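PDB 2GSL: hypothetical protein from Fusobacterium nucleatum subsp. nucleatum, which might be a ribonuclease of the MrnC family involved in RNA processing, with an all-helical ribonuclease III domain that binds magnesium. Local coordinates for residues 69-74 against 110-115. Sequence-based numbering, arbitrary orientation.
Sequences DEEFKV and YLLKKE
K114 reaches across to the aromatic ring of F72, and its chain can be followed outward from CB. CG stands anti to the carbonyl carbon (chi1 -80°) and the chain runs on extended, which carries CD to the ring. CD arrives at the ring edge, close to the ring plane, 3.4 Å from F72 CZ and 4.0 Å from F72 CE1. CE stays near the same ring atom, 4.1 Å from F72 CZ. A bend at chi4 (-70°) leaves NZ 4.5 Å from D69 OD2, too far for a salt bridge; any attraction between the charges is probably modest.

Beside this pair, L112 sends CD1 toward the extended side chain of E71, the two coming from opposite directions. The carboxylate meets the methyl with E71 OE2 3.4 Å from L112 CD1, while F72 CE2 passes L112 CD1 obliquely at 4.4 Å. No hydrogen bond joins the two segments; the apolar part of the contact is the buried ring of F72 against L112 CD1 and the methylenes of K114. K8, from the N-terminal part of the chain, touches L112 and forms a weak, long ion pair with E71.

Helix 93-111 ends here in a Schellman motif, with K113 at positive phi as the C-prime residue and K113 N weakly bonded to Y110 O. L112 and K114, the neighbours of K113 in this turn, pack against the first turn of helix 70-80 within the all-helical ribonuclease III fold, away from the magnesium site.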
ATOM      1  N   ASP A  69      10.374  -9.141  18.999  1.00 48.73           N
ATOM      2  CA  ASP A  69       9.916  -9.011  20.377  1.00 51.08           C
ATOM      3  C   ASP A  69       8.758  -9.971  20.635  1.00 51.72           C
ATOM      4  O   ASP A  69       8.061 -10.386  19.705  1.00 52.07           O
ATOM      5  CB  ASP A  69       9.453  -7.574  20.683  1.00 53.11           C
ATOM      6  CG  ASP A  69      10.578  -6.543  20.590  1.00 54.11           C
ATOM      7  OD1 ASP A  69      11.677  -6.795  21.129  1.00 54.72           O
ATOM      8  OD2 ASP A  69      10.356  -5.469  19.986  1.00 55.30           O
ATOM      9  N   GLU A  70       8.560 -10.312  21.905  1.00 52.13           N
ATOM     10  CA  GLU A  70       7.497 -11.219  22.327  1.00 52.11           C
ATOM     11  C   GLU A  70       6.129 -10.867  21.743  1.00 51.06           C
ATOM     12  O   GLU A  70       5.456 -11.715  21.144  1.00 49.91           O
ATOM     13  CB  GLU A  70       7.407 -11.227  23.857  1.00 54.26           C
ATOM     14  CG  GLU A  70       8.224 -12.317  24.526  1.00 57.43           C
ATOM     15  CD  GLU A  70       7.651 -13.700  24.266  1.00 59.80           C
ATOM     16  OE1 GLU A  70       8.282 -14.700  24.683  1.00 60.60           O
ATOM     17  OE2 GLU A  70       6.563 -13.784  23.647  1.00 60.29           O
ATOM     18  N   GLU A  71       5.723  -9.614  21.937  1.00 49.25           N
ATOM     19  CA  GLU A  71       4.433  -9.119  21.456  1.00 47.75           C
ATOM     20  C   GLU A  71       4.148  -9.478  19.994  1.00 44.89           C
ATOM     21  O   GLU A  71       3.008  -9.779  19.624  1.00 44.76           O
ATOM     22  CB  GLU A  71       4.372  -7.599  21.644  1.00 50.39           C
ATOM     23  CG  GLU A  71       3.242  -6.892  20.911  1.00 53.22           C
ATOM     24  CD  GLU A  71       3.243  -5.390  21.164  1.00 54.99           C
ATOM     25  OE1 GLU A  71       4.327  -4.756  21.061  1.00 54.04           O
ATOM     26  OE2 GLU A  71       2.156  -4.841  21.457  1.00 57.45           O
ATOM     27  N   PHE A  72       5.191  -9.449  19.173  1.00 41.30           N
ATOM     28  CA  PHE A  72       5.063  -9.752  17.761  1.00 36.73           C
ATOM     29  C   PHE A  72       5.049 -11.240  17.490  1.00 34.52           C
ATOM     30  O   PHE A  72       4.291 -11.719  16.647  1.00 33.52           O
ATOM     31  CB  PHE A  72       6.199  -9.082  16.996  1.00 36.65           C
ATOM     32  CG  PHE A  72       6.153  -7.594  17.064  1.00 36.93           C
ATOM     33  CD1 PHE A  72       7.232  -6.870  17.548  1.00 38.82           C
ATOM     34  CD2 PHE A  72       4.998  -6.915  16.695  1.00 36.44           C
ATOM     35  CE1 PHE A  72       7.152  -5.482  17.667  1.00 40.55           C
ATOM     36  CE2 PHE A  72       4.906  -5.537  16.810  1.00 36.26           C
ATOM     37  CZ  PHE A  72       5.978  -4.816  17.295  1.00 38.20           C
ATOM     38  N   LYS A  73       5.895 -11.973  18.202  1.00 32.77           N
ATOM     39  CA  LYS A  73       5.962 -13.414  18.032  1.00 32.65           C
ATOM     40  C   LYS A  73       4.565 -14.022  18.206  1.00 32.73           C
ATOM     41  O   LYS A  73       4.189 -14.953  17.489  1.00 32.00           O
ATOM     42  CB  LYS A  73       6.927 -14.022  19.053  1.00 34.09           C
ATOM     43  CG  LYS A  73       8.378 -13.583  18.914  1.00 36.02           C
ATOM     44  CD  LYS A  73       9.283 -14.449  19.785  1.00 39.02           C
ATOM     45  CE  LYS A  73      10.735 -14.402  19.311  1.00 41.89           C
ATOM     46  NZ  LYS A  73      11.611 -15.391  20.032  1.00 45.03           N
ATOM     47  N   VAL A  74       3.805 -13.477  19.161  1.00 32.56           N
ATOM     48  CA  VAL A  74       2.443 -13.925  19.457  1.00 31.71           C
ATOM     49  C   VAL A  74       1.548 -13.705  18.235  1.00 32.89           C
ATOM     50  O   VAL A  74       0.902 -14.638  17.741  1.00 31.70           O
ATOM     51  CB  VAL A  74       1.845 -13.143  20.684  1.00 32.45           C
ATOM     52  CG1 VAL A  74       0.412 -13.596  20.971  1.00 29.52           C
ATOM     53  CG2 VAL A  74       2.703 -13.372  21.924  1.00 30.80           C
ATOM     54  N   TYR A 110       3.014  -1.149  12.389  1.00 33.11           N
ATOM     55  CA  TYR A 110       2.554   0.136  11.903  1.00 32.02           C
ATOM     56  C   TYR A 110       1.575   0.762  12.910  1.00 33.10           C
ATOM     57  O   TYR A 110       1.836   1.834  13.455  1.00 34.45           O
ATOM     58  CB  TYR A 110       1.883  -0.064  10.556  1.00 29.38           C
ATOM     59  CG  TYR A 110       1.634   1.205   9.806  1.00 26.90           C
ATOM     60  CD1 TYR A 110       2.597   1.747   8.977  1.00 25.86           C
ATOM     61  CD2 TYR A 110       0.405   1.836   9.890  1.00 27.10           C
ATOM     62  CE1 TYR A 110       2.334   2.885   8.241  1.00 25.83           C
ATOM     63  CE2 TYR A 110       0.130   2.965   9.167  1.00 25.93           C
ATOM     64  CZ  TYR A 110       1.090   3.486   8.340  1.00 27.21           C
ATOM     65  OH  TYR A 110       0.773   4.590   7.585  1.00 31.18           O
ATOM     66  N   LEU A 111       0.455   0.087  13.156  1.00 34.30           N
ATOM     67  CA  LEU A 111      -0.546   0.570  14.107  1.00 34.38           C
ATOM     68  C   LEU A 111       0.053   0.962  15.466  1.00 36.44           C
ATOM     69  O   LEU A 111      -0.527   1.765  16.197  1.00 36.62           O
ATOM     70  CB  LEU A 111      -1.633  -0.488  14.304  1.00 30.41           C
ATOM     71  CG  LEU A 111      -2.610  -0.585  13.145  1.00 29.76           C
ATOM     72  CD1 LEU A 111      -3.599  -1.715  13.371  1.00 31.65           C
ATOM     73  CD2 LEU A 111      -3.336   0.720  13.013  1.00 29.57           C
ATOM     74  N   LEU A 112       1.205   0.391  15.805  1.00 37.86           N
ATOM     75  CA  LEU A 112       1.866   0.713  17.065  1.00 39.82           C
ATOM     76  C   LEU A 112       2.968   1.728  16.849  1.00 41.68           C
ATOM     77  O   LEU A 112       3.949   1.748  17.589  1.00 42.55           O
ATOM     78  CB  LEU A 112       2.483  -0.527  17.705  1.00 38.20           C
ATOM     79  CG  LEU A 112       1.511  -1.519  18.315  1.00 36.41           C
ATOM     80  CD1 LEU A 112       2.283  -2.685  18.891  1.00 34.78           C
ATOM     81  CD2 LEU A 112       0.689  -0.822  19.378  1.00 36.04           C
ATOM     82  N   LYS A 113       2.817   2.564  15.830  1.00 43.81           N
ATOM     83  CA  LYS A 113       3.822   3.581  15.539  1.00 46.40           C
ATOM     84  C   LYS A 113       5.258   3.041  15.514  1.00 47.38           C
ATOM     85  O   LYS A 113       6.212   3.815  15.593  1.00 48.75           O
ATOM     86  CB  LYS A 113       3.729   4.722  16.560  1.00 46.94           C
ATOM     87  CG  LYS A 113       2.779   5.853  16.176  1.00 47.20           C
ATOM     88  CD  LYS A 113       1.341   5.392  16.108  1.00 48.46           C
ATOM     89  CE  LYS A 113       0.401   6.557  15.801  1.00 51.06           C
ATOM     90  NZ  LYS A 113       0.668   7.178  14.464  1.00 51.34           N
ATOM     91  N   LYS A 114       5.410   1.723  15.403  1.00 47.42           N
ATOM     92  CA  LYS A 114       6.735   1.114  15.358  1.00 47.10           C
ATOM     93  C   LYS A 114       7.273   1.019  13.924  1.00 48.12           C
ATOM     94  O   LYS A 114       7.869   0.013  13.530  1.00 48.47           O
ATOM     95  CB  LYS A 114       6.696  -0.267  16.016  1.00 45.96           C
ATOM     96  CG  LYS A 114       6.742  -0.208  17.541  1.00 47.18           C
ATOM     97  CD  LYS A 114       6.533  -1.579  18.175  1.00 46.85           C
ATOM     98  CE  LYS A 114       6.867  -1.566  19.661  1.00 44.85           C
ATOM     99  NZ  LYS A 114       8.324  -1.412  19.883  1.00 43.36           N
ATOM    100  N   GLU A 115       7.073   2.089  13.159  1.00 48.56           N
ATOM    101  CA  GLU A 115       7.517   2.147  11.775  1.00 50.14           C
ATOM    102  C   GLU A 115       9.032   1.982  11.658  1.00 50.11           C
ATOM    103  O   GLU A 115       9.559   1.757  10.568  1.00 50.95           O
ATOM    104  CB  GLU A 115       7.070   3.471  11.127  1.00 51.58           C
ATOM    105  CG  GLU A 115       6.070   3.329   9.957  1.00 52.92           C
ATOM    106  CD  GLU A 115       6.757   3.218   8.587  1.00 54.43           C
ATOM    107  OE1 GLU A 115       7.433   4.188   8.177  1.00 54.74           O
ATOM    108  OE2 GLU A 115       6.623   2.166   7.919  1.00 53.08           O
TER